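Local structure of malonyl-CoA-[acyl-carrier-protein] transacylase (Coxiella burnetii, 3TQE) at residues Q126-V131 with P207-A212; G16-G21 with R59-Q64; L165-Q170 with I289-R294; V236-H241 with P258-E263. The protein probably transfers the malonyl group from malonyl-CoA to the holo acyl carrier protein, releasing CoA, in bacterial fatty acid synthesis. All blocks are in the same frame, centred on the assembly; numbering follows the deposited sequence. Where two conformers were deposited one is given.

Contact 1: residues Q126-V131 with P207-A212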
loop_
_atom_site.group_PDB
_atom_site.type_symbol
_atom_site.label_atom_id
_atom_site.label_comp_id
_atom_site.label_asym_id
_atom_site.label_seq_id
_atom_site.Cartn_x
_atom_site.Cartn_y
_atom_site.Cartn_z
ATOM N N GLN A 126 -4.257 2.248 14.982
ATOM C CA GLN A 126 -3.810 1.445 16.103
ATOM C C GLN A 126 -4.776 1.513 17.275
ATOM O O GLN A 126 -4.936 0.541 18.025
ATOM C CB GLN A 126 -2.459 1.965 16.557
ATOM C CG GLN A 126 -1.872 1.230 17.718
ATOM C CD GLN A 126 -1.380 -0.074 17.296
ATOM O OE1 GLN A 126 -1.992 -1.133 17.560
ATOM N NE2 GLN A 126 -0.280 -0.037 16.571
ATOM N N GLU A 127 -5.380 2.675 17.452
ATOM C CA GLU A 127 -6.223 2.951 18.602
ATOM C C GLU A 127 -7.660 2.555 18.398
ATOM O O GLU A 127 -8.451 2.574 19.357
ATOM C CB GLU A 127 -6.127 4.433 18.944
ATOM C CG GLU A 127 -4.752 4.810 19.400
ATOM C CD GLU A 127 -4.652 6.266 19.851
ATOM O OE1 GLU A 127 -5.729 6.878 20.065
ATOM O OE2 GLU A 127 -3.508 6.795 19.985
ATOM N N ALA A 128 -8.038 2.180 17.179
ATOM C CA ALA A 128 -9.449 2.015 16.879
ATOM C C ALA A 128 -10.063 0.839 17.603
ATOM O O ALA A 128 -11.204 0.922 17.994
ATOM C CB ALA A 128 -9.673 1.872 15.398
ATOM N N VAL A 129 -9.301 -0.241 17.731
ATOM C CA VAL A 129 -9.783 -1.494 18.314
ATOM C C VAL A 129 -8.880 -1.854 19.480
ATOM O O VAL A 129 -7.668 -1.838 19.342
ATOM C CB VAL A 129 -9.728 -2.621 17.243
ATOM C CG1 VAL A 129 -10.118 -3.969 17.795
ATOM C CG2 VAL A 129 -10.633 -2.253 16.066
ATOM N N PRO A 130 -9.469 -2.226 20.638
ATOM C CA PRO A 130 -8.586 -2.545 21.719
ATOM C C PRO A 130 -7.677 -3.717 21.396
ATOM O O PRO A 130 -8.030 -4.624 20.621
ATOM C CB PRO A 130 -9.534 -2.878 22.871
ATOM C CG PRO A 130 -10.800 -2.240 22.531
ATOM C CD PRO A 130 -10.880 -2.259 21.037
ATOM N N VAL A 131 -6.491 -3.681 21.980
ATOM C CA VAL A 131 -5.502 -4.735 21.837
ATOM C C VAL A 131 -6.143 -6.132 21.910
ATOM O O VAL A 131 -6.935 -6.407 22.812
ATOM C CB VAL A 131 -4.426 -4.632 22.968
ATOM C CG1 VAL A 131 -5.080 -4.710 24.348
ATOM C CG2 VAL A 131 -3.401 -5.747 22.812
ATOM N N PRO A 207 -15.281 -2.034 8.896
ATOM C CA PRO A 207 -15.962 -1.023 9.686
ATOM C C PRO A 207 -15.402 -0.785 11.081
ATOM O O PRO A 207 -15.672 0.255 11.673
ATOM C CB PRO A 207 -17.387 -1.573 9.761
ATOM C CG PRO A 207 -17.532 -2.320 8.531
ATOM C CD PRO A 207 -16.237 -2.976 8.297
ATOM N N LEU A 208 -14.582 -1.690 11.601
ATOM C CA LEU A 208 -13.936 -1.417 12.875
ATOM C C LEU A 208 -12.987 -0.237 12.836
ATOM O O LEU A 208 -12.626 0.295 13.872
ATOM C CB LEU A 208 -13.185 -2.632 13.385
ATOM C CG LEU A 208 -14.077 -3.836 13.646
ATOM C CD1 LEU A 208 -13.207 -4.944 14.166
ATOM C CD2 LEU A 208 -15.194 -3.479 14.633
HETATM N N MSE A 209 -12.592 0.179 11.636
HETATM C CA MSE A 209 -11.753 1.342 11.499
HETATM C C MSE A 209 -12.538 2.639 11.504
HETATM O O MSE A 209 -11.942 3.705 11.420
HETATM C CB MSE A 209 -10.950 1.245 10.216
HETATM C CG MSE A 209 -9.849 0.259 10.219
HETATM SE SE MSE A 209 -8.468 0.541 11.570
HETATM C CE MSE A 209 -9.103 -0.749 12.854
ATOM N N GLN A 210 -13.867 2.588 11.619
ATOM C CA GLN A 210 -14.611 3.818 11.531
ATOM C C GLN A 210 -14.146 4.896 12.538
ATOM O O GLN A 210 -14.072 6.057 12.186
ATOM C CB GLN A 210 -16.103 3.573 11.655
ATOM C CG GLN A 210 -16.931 4.805 11.347
ATOM C CD GLN A 210 -16.804 5.287 9.907
ATOM O OE1 GLN A 210 -16.916 4.508 8.965
ATOM N NE2 GLN A 210 -16.564 6.590 9.737
ATOM N N PRO A 211 -13.800 4.524 13.771
ATOM C CA PRO A 211 -13.349 5.581 14.679
ATOM C C PRO A 211 -12.090 6.267 14.182
ATOM O O PRO A 211 -11.914 7.465 14.364
ATOM C CB PRO A 211 -13.059 4.823 15.969
ATOM C CG PRO A 211 -13.915 3.618 15.885
ATOM C CD PRO A 211 -13.975 3.235 14.463
ATOM N N ALA A 212 -11.201 5.503 13.561
ATOM C CA ALA A 212 -9.991 6.066 12.992
ATOM C C ALA A 212 -10.305 6.936 11.796
ATOM O O ALA A 212 -9.694 7.974 11.610
ATOM C CB ALA A 212 -9.058 4.952 12.582
HETATM O O HOH W 1 -13.678 -0.034 16.359
#
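A128 and A212 bring their CA atoms within 5.6 Å of each other where the last turn of helix 111-128 runs out beside the start of helix 210-220. This is a helix end meeting a helix start within the acyl transferase fold. P207-M209 form a short 3-10 turn that leads into helix 210-220, with the backbone N of Q210 bonded to the carbonyl O of P207, while V129 begins the loop that leaves the first helix. The two backbones are joined through a solvent molecule, and the direct touches are mostly apolar.

A128 points its CB toward the other segment, where it meets both the carbonyl O of L208 and the methyl CE of the selenomethionine M209. The side chain of M209 sets out away from the first helix, but bends at chi2 (-60°) and again at chi3 bring CE back against A128 CB at 3.7 Å. V129 adds a second apolar touch. With CG1 anti to the backbone N (chi1 176°), it is the other branch, CG2, that turns to the 3-10 segment, lying 3.7 Å from L208 CB and 3.9 Å from M209 CE. The CE methyl therefore touches A128 and V129 together, and P203 also borders M209 and V129. The side chain of H205, a predicted active-site residue, is about 6 Å from that of M209. One water bridges the end of helix 111-128 and the 3-10 turn, donating to A128 O at 3.1 Å and to L208 O at 2.7 Å.

Contact 2: residues G16-G21 with R59-Q64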
loop_
_atom_site.group_PDB
_atom_site.type_symbol
_atom_site.label_atom_id
_atom_site.label_comp_id
_atom_site.label_asym_id
_atom_site.label_seq_id
_atom_site.Cartn_x
_atom_site.Cartn_y
_atom_site.Cartn_z
ATOM N N GLY A 16 3.696 -4.449 5.379
ATOM C CA GLY A 16 4.169 -5.756 5.056
ATOM C C GLY A 16 5.454 -5.678 4.294
ATOM O O GLY A 16 6.236 -6.630 4.307
ATOM N N SER A 17 5.697 -4.555 3.604
ATOM C CA SER A 17 6.889 -4.432 2.820
ATOM C C SER A 17 8.049 -3.813 3.580
ATOM O O SER A 17 9.137 -3.705 3.061
ATOM C CB SER A 17 6.593 -3.634 1.558
ATOM O OG SER A 17 5.685 -4.340 0.740
ATOM N N GLN A 18 7.831 -3.413 4.826
ATOM C CA GLN A 18 8.904 -2.830 5.594
ATOM C C GLN A 18 9.787 -3.883 6.200
ATOM O O GLN A 18 9.314 -4.946 6.595
ATOM C CB GLN A 18 8.362 -1.952 6.734
ATOM C CG GLN A 18 7.847 -2.715 7.970
ATOM C CD GLN A 18 6.504 -3.408 7.776
ATOM O OE1 GLN A 18 5.858 -3.253 6.739
ATOM N NE2 GLN A 18 6.068 -4.154 8.785
ATOM N N HIS A 19 11.065 -3.564 6.253
ATOM C CA HIS A 19 12.038 -4.399 6.930
ATOM C C HIS A 19 13.212 -3.564 7.394
ATOM O O HIS A 19 13.541 -2.542 6.820
ATOM C CB HIS A 19 12.499 -5.553 6.031
ATOM C CG HIS A 19 12.951 -5.144 4.658
ATOM N ND1 HIS A 19 14.263 -4.833 4.367
ATOM C CD2 HIS A 19 12.281 -5.066 3.482
ATOM C CE1 HIS A 19 14.374 -4.543 3.081
ATOM N NE2 HIS A 19 13.188 -4.676 2.521
ATOM N N LEU A 20 13.831 -3.991 8.482
ATOM C CA LEU A 20 15.008 -3.302 8.940
ATOM C C LEU A 20 16.057 -3.321 7.861
ATOM O O LEU A 20 16.227 -4.337 7.151
ATOM C CB LEU A 20 15.589 -3.955 10.191
ATOM C CG LEU A 20 14.784 -3.827 11.461
ATOM C CD1 LEU A 20 15.545 -4.533 12.564
ATOM C CD2 LEU A 20 14.552 -2.369 11.801
ATOM N N GLY A 21 16.724 -2.193 7.711
ATOM C CA GLY A 21 17.776 -2.044 6.750
ATOM C C GLY A 21 17.296 -1.768 5.355
ATOM O O GLY A 21 18.084 -1.684 4.447
ATOM N N ARG A 59 9.737 -2.068 16.851
ATOM C CA ARG A 59 9.467 -0.633 16.742
ATOM C C ARG A 59 8.993 -0.341 15.318
ATOM O O ARG A 59 7.912 0.226 15.057
ATOM C CB ARG A 59 10.778 0.122 17.052
ATOM C CG ARG A 59 10.701 1.557 17.515
ATOM C CD ARG A 59 11.041 1.663 19.027
ATOM N NE ARG A 59 9.859 1.255 19.769
ATOM C CZ ARG A 59 9.782 0.237 20.614
ATOM N NH1 ARG A 59 10.850 -0.482 20.936
ATOM N NH2 ARG A 59 8.618 -0.028 21.176
ATOM N N LEU A 60 9.806 -0.755 14.366
ATOM C CA LEU A 60 9.479 -0.520 12.976
ATOM C C LEU A 60 8.149 -1.118 12.599
ATOM O O LEU A 60 7.444 -0.557 11.774
ATOM C CB LEU A 60 10.567 -1.079 12.060
ATOM C CG LEU A 60 10.342 -0.916 10.553
ATOM C CD1 LEU A 60 10.186 0.556 10.196
ATOM C CD2 LEU A 60 11.529 -1.515 9.814
ATOM N N ASP A 61 7.784 -2.234 13.219
ATOM C CA ASP A 61 6.559 -2.923 12.883
ATOM C C ASP A 61 5.300 -2.338 13.542
ATOM O O ASP A 61 4.186 -2.753 13.240
ATOM C CB ASP A 61 6.693 -4.406 13.206
ATOM C CG ASP A 61 7.586 -5.157 12.213
ATOM O OD1 ASP A 61 7.826 -4.679 11.069
ATOM O OD2 ASP A 61 8.028 -6.267 12.572
ATOM N N GLN A 62 5.469 -1.367 14.420
ATOM C CA GLN A 62 4.338 -0.674 15.016
ATOM C C GLN A 62 3.824 0.301 13.977
ATOM O O GLN A 62 4.596 1.029 13.410
ATOM C CB GLN A 62 4.765 0.039 16.316
ATOM C CG GLN A 62 5.063 -0.994 17.410
ATOM C CD GLN A 62 5.548 -0.446 18.752
ATOM O OE1 GLN A 62 6.228 0.573 18.830
ATOM N NE2 GLN A 62 5.199 -1.158 19.830
ATOM N N THR A 63 2.517 0.352 13.779
ATOM C CA THR A 63 1.855 1.066 12.690
ATOM C C THR A 63 2.261 2.529 12.591
ATOM O O THR A 63 2.432 3.100 11.531
ATOM C CB THR A 63 0.295 0.947 12.886
ATOM O OG1 THR A 63 -0.159 1.875 13.863
ATOM C CG2 THR A 63 -0.078 -0.433 13.385
ATOM N N GLN A 64 2.380 3.161 13.749
ATOM C CA GLN A 64 2.702 4.580 13.722
ATOM C C GLN A 64 4.077 4.866 13.180
ATOM O O GLN A 64 4.333 5.974 12.754
ATOM C CB GLN A 64 2.609 5.215 15.110
ATOM C CG GLN A 64 3.607 4.749 16.125
ATOM C CD GLN A 64 3.508 5.546 17.417
ATOM O OE1 GLN A 64 3.126 6.709 17.409
ATOM N NE2 GLN A 64 3.807 4.890 18.540
HETATM O O HOH W 2 9.497 -5.987 9.316
#
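Q18 lays its CG against the CG of L60, 4.0 Å away, and reaches on past it to D61. Its side chain is bent at chi2 (-74°), and the amide is used at both ends. NE2 gives a nearly straight hydrogen bond (171°) to D61 OD1 at 2.9 Å; the carboxylate oxygen lies in the plane of the Q18 amide, whereas NE2 stands well above the carboxylate plane, the two planes being 82° apart. OE1 in turn accepts from the backbone N of G16 at 2.8 Å on an in-plane lone pair, so the rotation of the amide is fixed from both sides. A water donates to D61 OD1 and to Q18 O, tying the same oxygen to the loop a second time, while D61 OD2 is taken by Q57.

Beside this polar pair, L60 CD2 touches the backbone of H19 and L20 and meets L20 CD2 at 3.7 Å, the two leucines sliding past each other in opposite directions. The contact thus clips the loop between strand 9-12 and helix 24-29 to the junction of helices 57-60 and 63-83, with A69 of the latter and L51 and V52 of helix 48-54 also packed on L60.

Contact 3: residues L165-Q170 with I289-R294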
loop_
_atom_site.group_PDB
_atom_site.type_symbol
_atom_site.label_atom_id
_atom_site.label_comp_id
_atom_site.label_asym_id
_atom_site.label_seq_id
_atom_site.Cartn_x
_atom_site.Cartn_y
_atom_site.Cartn_z
ATOM N N LEU A 165 -8.349 -7.388 -1.421
ATOM C CA LEU A 165 -8.591 -8.286 -2.538
ATOM C C LEU A 165 -7.308 -8.298 -3.356
ATOM O O LEU A 165 -7.112 -7.449 -4.249
ATOM C CB LEU A 165 -9.798 -7.791 -3.314
ATOM C CG LEU A 165 -11.059 -7.526 -2.486
ATOM C CD1 LEU A 165 -12.199 -7.010 -3.312
ATOM C CD2 LEU A 165 -11.484 -8.795 -1.748
ATOM N N ASN A 166 -6.394 -9.189 -3.008
ATOM C CA ASN A 166 -4.998 -9.054 -3.411
ATOM C C ASN A 166 -4.646 -9.717 -4.704
ATOM O O ASN A 166 -3.910 -9.154 -5.521
ATOM C CB ASN A 166 -4.057 -9.527 -2.319
ATOM C CG ASN A 166 -3.889 -8.515 -1.259
ATOM O OD1 ASN A 166 -4.233 -7.346 -1.456
ATOM N ND2 ASN A 166 -3.366 -8.923 -0.127
ATOM N N SER A 167 -5.154 -10.905 -4.905
ATOM C CA SER A 167 -4.960 -11.580 -6.159
ATOM C C SER A 167 -6.162 -12.455 -6.350
ATOM O O SER A 167 -7.043 -12.546 -5.508
ATOM C CB SER A 167 -3.670 -12.378 -6.151
ATOM O OG SER A 167 -3.924 -13.693 -5.692
ATOM N N THR A 168 -6.216 -13.150 -7.469
ATOM C CA THR A 168 -7.478 -13.737 -7.823
ATOM C C THR A 168 -7.946 -14.794 -6.751
ATOM O O THR A 168 -9.120 -14.860 -6.346
ATOM C CB THR A 168 -7.360 -14.206 -9.291
ATOM O OG1 THR A 168 -6.086 -13.760 -9.831
ATOM C CG2 THR A 168 -8.479 -13.552 -10.117
ATOM N N ASP A 169 -6.997 -15.522 -6.215
ATOM C CA ASP A 169 -7.331 -16.486 -5.180
ATOM C C ASP A 169 -6.619 -16.157 -3.882
ATOM O O ASP A 169 -6.317 -17.052 -3.107
ATOM C CB ASP A 169 -7.020 -17.903 -5.659
ATOM C CG ASP A 169 -5.525 -18.227 -5.685
ATOM O OD1 ASP A 169 -4.681 -17.307 -5.775
ATOM O OD2 ASP A 169 -5.194 -19.438 -5.626
ATOM N N GLN A 170 -6.351 -14.874 -3.625
ATOM C CA GLN A 170 -5.690 -14.468 -2.397
ATOM C C GLN A 170 -6.431 -13.267 -1.836
ATOM O O GLN A 170 -6.449 -12.192 -2.448
ATOM C CB GLN A 170 -4.233 -14.123 -2.664
ATOM C CG GLN A 170 -3.447 -13.693 -1.458
ATOM C CD GLN A 170 -1.969 -13.469 -1.778
ATOM O OE1 GLN A 170 -1.385 -14.151 -2.620
ATOM N NE2 GLN A 170 -1.363 -12.514 -1.095
ATOM N N ILE A 289 0.890 -9.219 -8.469
ATOM C CA ILE A 289 0.606 -8.882 -9.850
ATOM C C ILE A 289 0.905 -10.061 -10.763
ATOM O O ILE A 289 0.140 -10.341 -11.673
ATOM C CB ILE A 289 1.383 -7.630 -10.257
ATOM C CG1 ILE A 289 0.861 -6.436 -9.462
ATOM C CG2 ILE A 289 1.265 -7.364 -11.768
ATOM C CD1 ILE A 289 1.740 -5.193 -9.539
ATOM N N LYS A 290 1.985 -10.775 -10.492
ATOM C CA LYS A 290 2.343 -11.947 -11.295
ATOM C C LYS A 290 1.282 -13.032 -11.189
ATOM O O LYS A 290 1.070 -13.784 -12.157
ATOM C CB LYS A 290 3.734 -12.469 -10.895
ATOM C CG LYS A 290 4.400 -13.367 -11.921
ATOM C CD LYS A 290 4.583 -12.640 -13.267
ATOM C CE LYS A 290 6.016 -12.265 -13.558
ATOM N NZ LYS A 290 6.249 -12.236 -15.043
ATOM N N ARG A 291 0.637 -13.145 -10.035
ATOM C CA ARG A 291 -0.441 -14.105 -9.859
ATOM C C ARG A 291 -1.691 -13.684 -10.612
ATOM O O ARG A 291 -2.372 -14.529 -11.200
ATOM C CB ARG A 291 -0.719 -14.349 -8.380
ATOM C CG ARG A 291 0.419 -15.069 -7.696
ATOM C CD ARG A 291 0.023 -15.612 -6.339
ATOM N NE ARG A 291 0.965 -16.627 -5.881
ATOM C CZ ARG A 291 1.791 -16.474 -4.855
ATOM N NH1 ARG A 291 1.789 -15.346 -4.162
ATOM N NH2 ARG A 291 2.614 -17.459 -4.510
ATOM N N ILE A 292 -1.971 -12.377 -10.642
ATOM C CA ILE A 292 -3.093 -11.829 -11.381
ATOM C C ILE A 292 -2.886 -12.042 -12.876
ATOM O O ILE A 292 -3.826 -12.441 -13.597
ATOM C CB ILE A 292 -3.293 -10.329 -11.054
ATOM C CG1 ILE A 292 -3.720 -10.183 -9.602
ATOM C CG2 ILE A 292 -4.376 -9.689 -11.937
ATOM C CD1 ILE A 292 -3.530 -8.772 -9.034
ATOM N N ASP A 293 -1.660 -11.805 -13.334
ATOM C CA ASP A 293 -1.311 -11.998 -14.750
ATOM C C ASP A 293 0.123 -12.455 -14.911
ATOM O O ASP A 293 1.052 -11.668 -14.776
ATOM C CB ASP A 293 -1.520 -10.714 -15.534
ATOM C CG ASP A 293 -1.082 -10.844 -17.007
ATOM O OD1 ASP A 293 -0.854 -11.980 -17.479
ATOM O OD2 ASP A 293 -0.917 -9.801 -17.675
ATOM N N ARG A 294 0.313 -13.725 -15.256
ATOM C CA ARG A 294 1.653 -14.285 -15.356
ATOM C C ARG A 294 2.471 -13.641 -16.482
ATOM O O ARG A 294 3.697 -13.727 -16.485
ATOM C CB ARG A 294 1.580 -15.808 -15.552
ATOM C CG ARG A 294 2.892 -16.551 -15.313
ATOM C CD ARG A 294 3.417 -16.401 -13.883
ATOM N NE ARG A 294 2.427 -16.770 -12.860
ATOM C CZ ARG A 294 2.683 -16.848 -11.551
ATOM N NH1 ARG A 294 3.898 -16.589 -11.074
ATOM N NH2 ARG A 294 1.715 -17.201 -10.711
#
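I292 presents its CG1 branch to the bulged end of strand 160-167, and R291, one residue earlier on helix 284-292, reaches along the other flank of the same bulge. N166 and S167 both give their backbone N-H to Q170 O, a classic beta bulge, and S167 to Q170 make a type I turn. In I292, CG1 lies anti to the carbonyl carbon (chi1 -66°), which carries it across S167 CA at 3.9 Å and sends CD1 to N166 O at 3.6 Å. On the other flank R291 CB sits 4.2 Å from S167 CB, and its extended chain continues out beside Q170. There the Q170 amide and the R291 guanidinium are turned 60° between planes, Q170 OE1 standing 3.7 Å from R291 NH1 without a hydrogen bond; both side chains have a second conformer, so this approach is doubtful as a fixed feature. T168 OG1 lies over the helix end, 3.9 Å from I292 CA.

Around this pair, I292 also packs on V262 and I265 of helix 261-270, and the N166 side chain accepts a hydrogen bond from H95.

Chemically the contact is carried by van der Waals touches of carbon on carbon and carbon on oxygen. N166 O is buried here with the CD1 methyl of I292 against it and no polar partner, probably a cost, while R291 is an exposed residue whose charged end can probably be solvated.

Contact 4: residues V236-H241 with P258-E263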
loop_
_atom_site.group_PDB
_atom_site.type_symbol
_atom_site.label_atom_id
_atom_site.label_comp_id
_atom_site.label_asym_id
_atom_site.label_seq_id
_atom_site.Cartn_x
_atom_site.Cartn_y
_atom_site.Cartn_z
ATOM N N VAL A 236 -10.354 2.194 -3.199
ATOM C CA VAL A 236 -11.703 1.969 -2.725
ATOM C C VAL A 236 -12.661 1.822 -3.859
ATOM O O VAL A 236 -13.624 1.051 -3.752
ATOM C CB VAL A 236 -12.130 3.081 -1.751
ATOM C CG1 VAL A 236 -12.249 4.399 -2.439
ATOM C CG2 VAL A 236 -13.384 2.716 -1.030
ATOM N N ASP A 237 -12.390 2.518 -4.962
ATOM C CA ASP A 237 -13.311 2.560 -6.086
ATOM C C ASP A 237 -12.728 2.256 -7.451
ATOM O O ASP A 237 -13.443 2.242 -8.465
ATOM C CB ASP A 237 -14.042 3.900 -6.087
ATOM C CG ASP A 237 -13.131 5.076 -6.102
ATOM O OD1 ASP A 237 -11.913 4.898 -6.281
ATOM O OD2 ASP A 237 -13.630 6.204 -5.853
ATOM N N VAL A 238 -11.423 2.026 -7.503
ATOM C CA VAL A 238 -10.758 1.636 -8.717
ATOM C C VAL A 238 -10.912 2.683 -9.823
ATOM O O VAL A 238 -11.046 2.366 -10.995
ATOM C CB VAL A 238 -11.199 0.246 -9.209
ATOM C CG1 VAL A 238 -10.151 -0.351 -10.133
ATOM C CG2 VAL A 238 -11.453 -0.720 -8.030
ATOM N N VAL A 239 -10.851 3.932 -9.439
ATOM C CA VAL A 239 -10.796 5.025 -10.394
ATOM C C VAL A 239 -9.903 6.126 -9.897
ATOM O O VAL A 239 -9.579 6.206 -8.722
ATOM C CB VAL A 239 -12.164 5.594 -10.723
ATOM C CG1 VAL A 239 -13.062 4.535 -11.333
ATOM C CG2 VAL A 239 -12.756 6.156 -9.520
ATOM N N ASP A 240 -9.507 6.992 -10.816
ATOM C CA ASP A 240 -8.755 8.157 -10.450
ATOM C C ASP A 240 -9.696 9.312 -10.205
ATOM O O ASP A 240 -10.829 9.339 -10.724
ATOM C CB ASP A 240 -7.762 8.508 -11.544
ATOM C CG ASP A 240 -8.399 8.763 -12.852
ATOM O OD1 ASP A 240 -9.232 7.929 -13.294
ATOM O OD2 ASP A 240 -8.040 9.786 -13.454
ATOM N N HIS A 241 -9.225 10.267 -9.430
ATOM C CA HIS A 241 -9.995 11.450 -9.088
ATOM C C HIS A 241 -9.133 12.691 -9.172
ATOM O O HIS A 241 -7.990 12.678 -8.774
ATOM C CB HIS A 241 -10.513 11.353 -7.671
ATOM C CG HIS A 241 -11.469 10.233 -7.462
ATOM N ND1 HIS A 241 -12.640 10.121 -8.181
ATOM C CD2 HIS A 241 -11.438 9.179 -6.617
ATOM C CE1 HIS A 241 -13.289 9.038 -7.784
ATOM N NE2 HIS A 241 -12.581 8.451 -6.833
ATOM N N PRO A 258 -12.722 -2.500 1.468
ATOM C CA PRO A 258 -11.629 -3.325 0.990
ATOM C C PRO A 258 -10.752 -2.644 -0.026
ATOM O O PRO A 258 -11.215 -1.811 -0.796
ATOM C CB PRO A 258 -12.310 -4.526 0.348
ATOM C CG PRO A 258 -13.663 -4.192 0.272
ATOM C CD PRO A 258 -14.022 -3.114 1.199
ATOM N N VAL A 259 -9.495 -3.043 -0.013
ATOM C CA VAL A 259 -8.539 -2.618 -1.017
ATOM C C VAL A 259 -8.766 -3.496 -2.242
ATOM O O VAL A 259 -8.509 -4.700 -2.231
ATOM C CB VAL A 259 -7.114 -2.789 -0.513
ATOM C CG1 VAL A 259 -6.081 -2.515 -1.598
ATOM C CG2 VAL A 259 -6.895 -1.894 0.673
ATOM N N ARG A 260 -9.198 -2.869 -3.331
ATOM C CA ARG A 260 -9.560 -3.602 -4.526
ATOM C C ARG A 260 -8.362 -3.708 -5.446
ATOM O O ARG A 260 -8.343 -3.150 -6.546
ATOM C CB ARG A 260 -10.764 -2.943 -5.184
ATOM C CG ARG A 260 -11.959 -3.005 -4.280
ATOM C CD ARG A 260 -13.016 -2.054 -4.678
ATOM N NE ARG A 260 -13.631 -2.430 -5.933
ATOM C CZ ARG A 260 -14.607 -1.734 -6.522
ATOM N NH1 ARG A 260 -15.061 -0.604 -5.998
ATOM N NH2 ARG A 260 -15.129 -2.166 -7.646
ATOM N N TRP A 261 -7.361 -4.431 -5.000
ATOM C CA TRP A 261 -6.115 -4.489 -5.735
ATOM C C TRP A 261 -6.239 -5.284 -7.031
ATOM O O TRP A 261 -5.759 -4.852 -8.081
ATOM C CB TRP A 261 -5.002 -5.032 -4.865
ATOM C CG TRP A 261 -3.669 -4.859 -5.447
ATOM C CD1 TRP A 261 -2.855 -5.817 -5.931
ATOM C CD2 TRP A 261 -2.995 -3.615 -5.648
ATOM N NE1 TRP A 261 -1.695 -5.257 -6.402
ATOM C CE2 TRP A 261 -1.773 -3.899 -6.259
ATOM C CE3 TRP A 261 -3.315 -2.290 -5.376
ATOM C CZ2 TRP A 261 -0.856 -2.903 -6.578
ATOM C CZ3 TRP A 261 -2.412 -1.308 -5.720
ATOM C CH2 TRP A 261 -1.203 -1.621 -6.297
ATOM N N VAL A 262 -6.887 -6.424 -6.990
ATOM C CA VAL A 262 -6.970 -7.198 -8.207
ATOM C C VAL A 262 -7.738 -6.397 -9.279
ATOM O O VAL A 262 -7.302 -6.373 -10.426
ATOM C CB VAL A 262 -7.507 -8.614 -7.976
ATOM C CG1 VAL A 262 -8.796 -8.563 -7.205
ATOM C CG2 VAL A 262 -7.611 -9.375 -9.304
ATOM N N GLU A 263 -8.801 -5.695 -8.916
ATOM C CA GLU A 263 -9.515 -4.896 -9.899
ATOM C C GLU A 263 -8.650 -3.753 -10.408
ATOM O O GLU A 263 -8.749 -3.362 -11.565
ATOM C CB GLU A 263 -10.805 -4.339 -9.314
ATOM C CG GLU A 263 -11.875 -5.350 -9.179
ATOM C CD GLU A 263 -12.988 -4.870 -8.286
ATOM O OE1 GLU A 263 -12.794 -4.875 -7.043
ATOM O OE2 GLU A 263 -14.046 -4.487 -8.828
HETATM O O HOH W 3 -13.711 -0.906 -1.671
#
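V238 fits into the bend where R260 leaves the short strand 259-260 and enters helix 261-270. R260 is the N-cap of that helix and the centre of an inverse gamma turn. The tight side is apolar against flat: V238 CG2 stands over one face of the R260 guanidinium, 3.5 Å from NE, and V238 CG1 reaches the backbone O of E263 at 3.6 Å. A chi1 of -158° turns CG2 of V238 onto the guanidinium and CG1 to E263 O, so its two methyls cover R260 and E263 at once.

The guanidinium is fixed in orientation by bonds at its edges. E263, one turn on, is gripped side-on, NE to OE1 and NH2 to OE2, each at 2.8 Å, both carboxylate oxygens being met from above their plane. The remaining nitrogen, NH1, donates at 3.1 Å to V236 O across the contact, a fairly straight bond (160°) near the guanidinium plane. Three nitrogens thus have partners, and the rotation of the group is set.

The looser, wetter side lies toward P258, whose approach is chiefly through its backbone: a water donates to V236 O and to P258 O. Further along the loop, D237 turns away from R260 and receives H241 NE2 on D237 OD2 at 2.7 Å, in the plane of the H241 ring.

Overall arrangement
Along the chain, contact 2 closes first; contact 1 then opens and crosses contact 3, and contact 4 is nested inside the loop that contact 3 closes. Contacts 3 and 4 are the nearest pair, their centres about 14 Å apart, and share the mixed sheet: neighbouring strands 160-167 and 259-260 meet through L165, bonded to V259, and L165 also bonds to V262 in the first turn of helix 261-270. The centres of contacts 1 and 2 are about 20 Å apart. Those of contacts 2 and 4 lie about 24 Å apart on opposite sides of the chain's centre. All four fall in the acyl transferase domain, and contacts 1, 3 and 4 bring side chains within about 10 Å of those of the predicted active-site residues S96 and H205.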